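Local coordinates for OmpT protein (Vibrio cholerae serotype O1, PDB 6EHD) that probably forms a water-filled beta-barrel channel in the bacterial outer membrane through which ions and small solutes diffuse non-specifically, at residues Y14-T19 against S35-V40; G54-A59 against M66-H71. The protein carries 1 engineered substitution. All coordinates share one frame; numbering follows the deposited sequence.

Interaction 1 of 2, residues Y14-T19 against S35-V40. With C8E ((hydroxyethyloxy)tri(ethyloxy)octane), chain G.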
loop_
_atom_site.group_PDB
_atom_site.type_symbol
_atom_site.label_atom_id
_atom_site.label_comp_id
_atom_site.label_asym_id
_atom_site.label_seq_id
_atom_site.Cartn_x
_atom_site.Cartn_y
_atom_site.Cartn_z
ATOM N N TYR A 14 10.608 6.534 17.396
ATOM C CA TYR A 14 10.172 7.330 16.180
ATOM C C TYR A 14 8.671 7.357 16.163
ATOM O O TYR A 14 8.044 6.579 16.850
ATOM C CB TYR A 14 10.723 6.728 14.836
ATOM C CG TYR A 14 10.083 5.407 14.513
ATOM C CD1 TYR A 14 10.589 4.156 15.058
ATOM C CD2 TYR A 14 8.958 5.328 13.677
ATOM C CE1 TYR A 14 9.941 2.965 14.793
ATOM C CE2 TYR A 14 8.318 4.154 13.446
ATOM C CZ TYR A 14 8.844 2.934 13.989
ATOM O OH TYR A 14 8.116 1.810 13.738
ATOM N N GLY A 15 8.060 8.260 15.348
ATOM C CA GLY A 15 6.635 8.186 15.154
ATOM C C GLY A 15 6.100 9.386 14.287
ATOM O O GLY A 15 6.915 10.231 13.837
ATOM N N GLN A 16 4.786 9.406 14.202
ATOM C CA GLN A 16 4.018 10.517 13.497
ATOM C C GLN A 16 2.733 10.778 14.204
ATOM O O GLN A 16 1.986 9.813 14.529
ATOM C CB GLN A 16 3.644 10.119 12.039
ATOM C CG GLN A 16 4.790 9.847 11.137
ATOM C CD GLN A 16 4.362 9.499 9.733
ATOM O OE1 GLN A 16 3.392 10.073 9.194
ATOM N NE2 GLN A 16 5.065 8.505 9.144
ATOM N N LEU A 17 2.406 12.059 14.446
ATOM C CA LEU A 17 1.016 12.411 14.762
ATOM C C LEU A 17 0.376 13.139 13.557
ATOM O O LEU A 17 1.059 13.915 12.910
ATOM C CB LEU A 17 0.895 13.381 15.956
ATOM C CG LEU A 17 1.634 12.894 17.223
ATOM C CD1 LEU A 17 1.581 13.979 18.308
ATOM C CD2 LEU A 17 0.923 11.633 17.692
ATOM N N ARG A 18 -0.833 12.751 13.223
ATOM C CA ARG A 18 -1.564 13.291 12.040
ATOM C C ARG A 18 -2.940 13.878 12.444
ATOM O O ARG A 18 -3.669 13.290 13.257
ATOM C CB ARG A 18 -1.801 12.188 10.982
ATOM C CG ARG A 18 -0.509 11.422 10.564
ATOM C CD ARG A 18 -0.756 10.533 9.350
ATOM N NE ARG A 18 0.424 9.891 8.838
ATOM C CZ ARG A 18 0.464 9.155 7.726
ATOM N NH1 ARG A 18 1.589 8.627 7.358
ATOM N NH2 ARG A 18 -0.630 8.875 7.046
ATOM N N THR A 19 -3.316 15.004 11.830
ATOM C CA THR A 19 -4.715 15.496 11.840
ATOM C C THR A 19 -5.194 15.679 10.383
ATOM O O THR A 19 -4.553 16.398 9.624
ATOM C CB THR A 19 -4.719 16.868 12.545
ATOM O OG1 THR A 19 -4.231 16.713 13.900
ATOM C CG2 THR A 19 -6.088 17.502 12.566
ATOM N N SER A 35 -3.930 8.547 10.454
ATOM C CA SER A 35 -3.147 7.358 10.892
ATOM C C SER A 35 -1.798 7.549 11.727
ATOM O O SER A 35 -0.707 7.129 11.405
ATOM C CB SER A 35 -2.805 6.549 9.722
ATOM O OG SER A 35 -2.344 5.316 10.177
ATOM N N SER A 36 -1.973 7.961 12.941
ATOM C CA SER A 36 -0.852 8.240 13.821
ATOM C C SER A 36 -0.204 6.925 14.361
ATOM O O SER A 36 -0.908 5.937 14.553
ATOM C CB SER A 36 -1.373 9.103 14.985
ATOM O OG SER A 36 -1.917 10.362 14.506
ATOM N N ARG A 37 1.070 6.988 14.665
ATOM C CA ARG A 37 1.800 5.784 15.153
ATOM C C ARG A 37 3.031 6.132 15.944
ATOM O O ARG A 37 3.548 7.225 15.837
ATOM C CB ARG A 37 2.181 4.898 13.884
ATOM C CG ARG A 37 3.403 5.327 13.110
ATOM C CD ARG A 37 3.261 6.418 12.051
ATOM N NE ARG A 37 2.143 6.320 11.109
ATOM C CZ ARG A 37 2.179 5.769 9.892
ATOM N NH1 ARG A 37 3.269 5.260 9.396
ATOM N NH2 ARG A 37 1.068 5.768 9.207
ATOM N N ALA A 38 3.580 5.146 16.723
ATOM C CA ALA A 38 4.800 5.356 17.425
ATOM C C ALA A 38 5.501 3.966 17.588
ATOM O O ALA A 38 4.861 3.002 17.800
ATOM C CB ALA A 38 4.519 5.910 18.851
ATOM N N GLY A 39 6.791 3.916 17.440
ATOM C CA GLY A 39 7.527 2.598 17.599
ATOM C C GLY A 39 8.948 2.760 18.137
ATOM O O GLY A 39 9.423 3.891 18.413
ATOM N N VAL A 40 9.655 1.606 18.232
ATOM C CA VAL A 40 11.075 1.543 18.529
ATOM C C VAL A 40 11.726 0.558 17.567
ATOM O O VAL A 40 11.115 -0.484 17.249
ATOM C CB VAL A 40 11.304 1.168 19.996
ATOM C CG1 VAL A 40 10.597 -0.102 20.370
ATOM C CG2 VAL A 40 12.776 1.075 20.336
HETATM C C11 C8E G . 5.118 10.905 -2.748
HETATM O O12 C8E G . 4.395 11.114 -1.504
HETATM C C13 C8E G . 3.260 10.215 -1.398
HETATM C C14 C8E G . 2.618 10.273 -0.022
HETATM O O15 C8E G . 3.614 9.706 0.864
HETATM C C16 C8E G . 3.662 10.131 2.197
HETATM C C17 C8E G . 2.643 9.278 2.800
HETATM O O18 C8E G . 3.092 8.572 3.951
HETATM C C19 C8E G . 2.230 7.811 4.815
HETATM C C20 C8E G . 1.829 6.321 5.139
HETATM O O21 C8E G . 0.584 6.006 5.967
HETATM O O HOH W 1 -3.505 8.957 7.746
#

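Interaction 2 of 2, residues G54-A59 against M66-H71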
loop_
_atom_site.group_PDB
_atom_site.type_symbol
_atom_site.label_atom_id
_atom_site.label_comp_id
_atom_site.label_asym_id
_atom_site.label_seq_id
_atom_site.Cartn_x
_atom_site.Cartn_y
_atom_site.Cartn_z
ATOM N N GLY A 54 15.422 -5.598 15.907
ATOM C CA GLY A 54 14.149 -5.872 16.576
ATOM C C GLY A 54 13.288 -4.551 16.498
ATOM O O GLY A 54 13.731 -3.541 16.925
ATOM N N LYS A 55 12.090 -4.624 15.951
ATOM C CA LYS A 55 11.219 -3.399 15.726
ATOM C C LYS A 55 9.801 -3.676 16.154
ATOM O O LYS A 55 9.236 -4.731 15.828
ATOM C CB LYS A 55 11.320 -2.998 14.229
ATOM C CG LYS A 55 10.554 -1.734 13.840
ATOM C CD LYS A 55 10.886 -1.309 12.365
ATOM C CE LYS A 55 10.028 -0.132 11.898
ATOM N NZ LYS A 55 10.467 0.320 10.556
ATOM N N VAL A 56 9.119 -2.702 16.811
ATOM C CA VAL A 56 7.754 -2.865 17.090
ATOM C C VAL A 56 7.093 -1.447 16.916
ATOM O O VAL A 56 7.731 -0.475 17.207
ATOM C CB VAL A 56 7.546 -3.426 18.526
ATOM C CG1 VAL A 56 8.155 -2.531 19.554
ATOM C CG2 VAL A 56 6.082 -3.703 18.795
ATOM N N GLU A 57 5.916 -1.443 16.337
ATOM C CA GLU A 57 5.176 -0.195 16.013
ATOM C C GLU A 57 3.782 -0.344 16.475
ATOM O O GLU A 57 3.103 -1.353 16.141
ATOM C CB GLU A 57 5.192 0.023 14.488
ATOM C CG GLU A 57 4.618 1.445 14.051
ATOM C CD GLU A 57 4.814 1.727 12.510
ATOM O OE1 GLU A 57 3.813 1.705 11.783
ATOM O OE2 GLU A 57 5.986 1.960 12.124
ATOM N N PHE A 58 3.274 0.672 17.180
ATOM C CA PHE A 58 1.912 0.671 17.689
ATOM C C PHE A 58 1.053 1.852 17.061
ATOM O O PHE A 58 1.596 2.882 16.661
ATOM C CB PHE A 58 1.944 0.984 19.195
ATOM C CG PHE A 58 2.751 -0.007 20.019
ATOM C CD1 PHE A 58 2.141 -1.160 20.532
ATOM C CD2 PHE A 58 4.088 0.241 20.301
ATOM C CE1 PHE A 58 2.870 -2.071 21.312
ATOM C CE2 PHE A 58 4.832 -0.688 21.092
ATOM C CZ PHE A 58 4.199 -1.833 21.569
ATOM N N ALA A 59 -0.236 1.649 16.964
ATOM C CA ALA A 59 -1.154 2.686 16.488
ATOM C C ALA A 59 -1.503 3.482 17.668
ATOM O O ALA A 59 -1.617 2.951 18.796
ATOM C CB ALA A 59 -2.388 2.137 15.939
ATOM N N MET A 66 -4.924 1.047 22.117
ATOM C CA MET A 66 -3.615 0.810 21.437
ATOM C C MET A 66 -3.419 -0.659 20.992
ATOM O O MET A 66 -3.864 -1.598 21.674
ATOM C CB MET A 66 -2.423 1.228 22.314
ATOM C CG MET A 66 -2.045 2.701 22.227
ATOM S SD MET A 66 -0.376 3.128 22.811
ATOM C CE MET A 66 0.496 1.564 23.036
ATOM N N TYR A 67 -2.761 -0.846 19.846
ATOM C CA TYR A 67 -2.657 -2.159 19.235
ATOM C C TYR A 67 -1.361 -2.193 18.388
ATOM O O TYR A 67 -0.839 -1.157 18.000
ATOM C CB TYR A 67 -3.897 -2.520 18.387
ATOM C CG TYR A 67 -3.945 -1.894 16.979
ATOM C CD1 TYR A 67 -4.530 -0.637 16.774
ATOM C CD2 TYR A 67 -3.394 -2.554 15.858
ATOM C CE1 TYR A 67 -4.564 -0.057 15.498
ATOM C CE2 TYR A 67 -3.412 -1.987 14.578
ATOM C CZ TYR A 67 -4.009 -0.735 14.398
ATOM O OH TYR A 67 -4.062 -0.108 13.146
ATOM N N VAL A 68 -0.881 -3.394 18.106
ATOM C CA VAL A 68 0.412 -3.609 17.417
ATOM C C VAL A 68 0.234 -3.534 15.903
ATOM O O VAL A 68 -0.600 -4.279 15.323
ATOM C CB VAL A 68 0.971 -5.016 17.762
ATOM C CG1 VAL A 68 2.291 -5.228 17.008
ATOM C CG2 VAL A 68 1.221 -5.076 19.271
ATOM N N ARG A 69 0.968 -2.628 15.244
ATOM C CA ARG A 69 0.859 -2.518 13.748
ATOM C C ARG A 69 1.837 -3.468 13.048
ATOM O O ARG A 69 1.479 -4.124 12.049
ATOM C CB ARG A 69 1.133 -1.049 13.242
ATOM C CG ARG A 69 -0.119 -0.163 13.361
ATOM C CD ARG A 69 0.278 1.327 13.171
ATOM N NE ARG A 69 0.881 1.680 11.884
ATOM C CZ ARG A 69 0.224 1.977 10.767
ATOM N NH1 ARG A 69 0.899 2.330 9.697
ATOM N NH2 ARG A 69 -1.079 1.914 10.690
ATOM N N ASN A 70 3.092 -3.443 13.526
ATOM C CA ASN A 70 4.185 -4.343 13.028
ATOM C C ASN A 70 4.958 -4.849 14.234
ATOM O O ASN A 70 5.121 -4.105 15.212
ATOM C CB ASN A 70 5.186 -3.557 12.177
ATOM C CG ASN A 70 4.815 -3.521 10.632
ATOM O OD1 ASN A 70 5.681 -3.216 9.853
ATOM N ND2 ASN A 70 3.604 -3.874 10.227
ATOM N N HIS A 71 5.561 -6.055 14.093
ATOM C CA HIS A 71 6.445 -6.629 15.142
ATOM C C HIS A 71 7.422 -7.589 14.420
ATOM O O HIS A 71 6.995 -8.586 13.829
ATOM C CB HIS A 71 5.556 -7.365 16.173
ATOM C CG HIS A 71 6.297 -7.891 17.371
ATOM N ND1 HIS A 71 5.678 -8.627 18.367
ATOM C CD2 HIS A 71 7.605 -7.826 17.721
ATOM C CE1 HIS A 71 6.569 -8.987 19.277
ATOM N NE2 HIS A 71 7.742 -8.492 18.926
HETATM O O HOH W 2 3.814 1.497 9.152
#

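Interaction 1 of 2, residues Y14-T19 against S35-V40
R18 and R37 meet guanidinium on guanidinium. The two planes are only 11° from parallel, with centres 4.3 Å apart, and NH2 of R37 lies over one face of the R18 group, offset toward its rim. Each head is also held at its rim by acceptors, which probably offsets the like charge. R37 starts with CG wedged between its backbone N and carbonyl carbon (chi1 81°), then bends twice, which curls its head back to the carbonyl of its own segment: NE to S35 O is 3.0 Å and NH2 to the same oxygen 3.1 Å, both within the guanidinium plane. R18 runs out extended, and its NE gives a 3.0 Å bond to OE1 of Q16 from above the amide plane. Q16 in turn lies alongside R37, its amide stacked on that guanidinium with the planes 26° apart and NE2 3.7 Å from NH1.

These groups probably face the lumen of the porin barrel, where the antiparallel strands 9-24 and 30-47 form a hairpin. Backbone hydrogen bonds pair Y14 with G39 and Q16 with R37, putting the side chains of Y14, Q16 and R37 on one face and that of A38 on the other. Just before the regular pairing begins at R37, the OG of S36 accepts the backbone N-H of R18 at 2.9 Å.

At the other end, the Y14 ring leans over the backbone of G39, whose CA sits 4.2 Å from the ring centroid, off-centre. This glycine leaves room for the ring, and the phenol OH goes on to hydrogen-bond E57. Around the arginine pair, R18 NH2 also binds G301 O, and R37 NH1 forms a salt bridge with a buffer sulfonate; a detergent molecule modelled beside them is doubtfully placed.

Interaction 2 of 2, residues G54-A59 against M66-H71
E57 and R69 meet at the edge of the guanidinium: NE of R69 points straight at OE1 of E57, 2.9 Å away with an N-H...O angle of 179°, on the carboxylate's anti lone pair. Carboxylate and guanidinium lie within 8° of coplanar, and a water spans the pair, donating to OE1 and accepting from NH1 of R69. E57 reaches the site on an extended chain, with CG anti to the backbone N (chi1 -171°).

One layer back, the peptide groups explain why R69 sits there. E57 O faces both R69 and N70, a classic beta bulge in this antiparallel hairpin: R69 N donates to it at 2.6 Å, while N70 N adds a weak bond. E57 N returns a 3.0 Å bond to N70 O, and the N70 side chain, through ND2, holds R69 O at 2.8 Å from above the carbonyl plane. Beyond the bulge, A59 N donates to Y67 O. On the opposite face, the F58 ring meets V68, CE1 to CG2 at 4.0 Å, and the poorly ordered M66 methyl lies beside it.

Farther out, Y14 is the tyrosine that holds OE2 of E57, and NH2 of R69 forms a second salt bridge, to D303. A59 O and Y67 N, although buried here, have no polar partner in the model.

With its two oxygens taken by an arginine, a tyrosine and a water that donates to it, E57 is probably ionised, and with an acid at each of NE and NH2 the R69 guanidinium is probably held in a fixed orientation within a largely basic patch.

Interaction 1 and interaction 2 are successive antiparallel hairpins of the porin barrel, taken in chain order: strands 9-24 and 30-47 close the first before strands 50-59 and 67-77 form the second. Their centres lie 11 Å apart on the same side of the chain's centre, and the middle strands 30-47 and 50-59 are neighbours, joined by bonds such as F58 N to A38 O. The four strands thus make one continuous patch of wall. R37 and, by a long weak ion pair, R69 reach the same buffer sulfonate, while R18 stacks on R37, consistent with the basic wall cluster that helps shape the constriction in general diffusion porins.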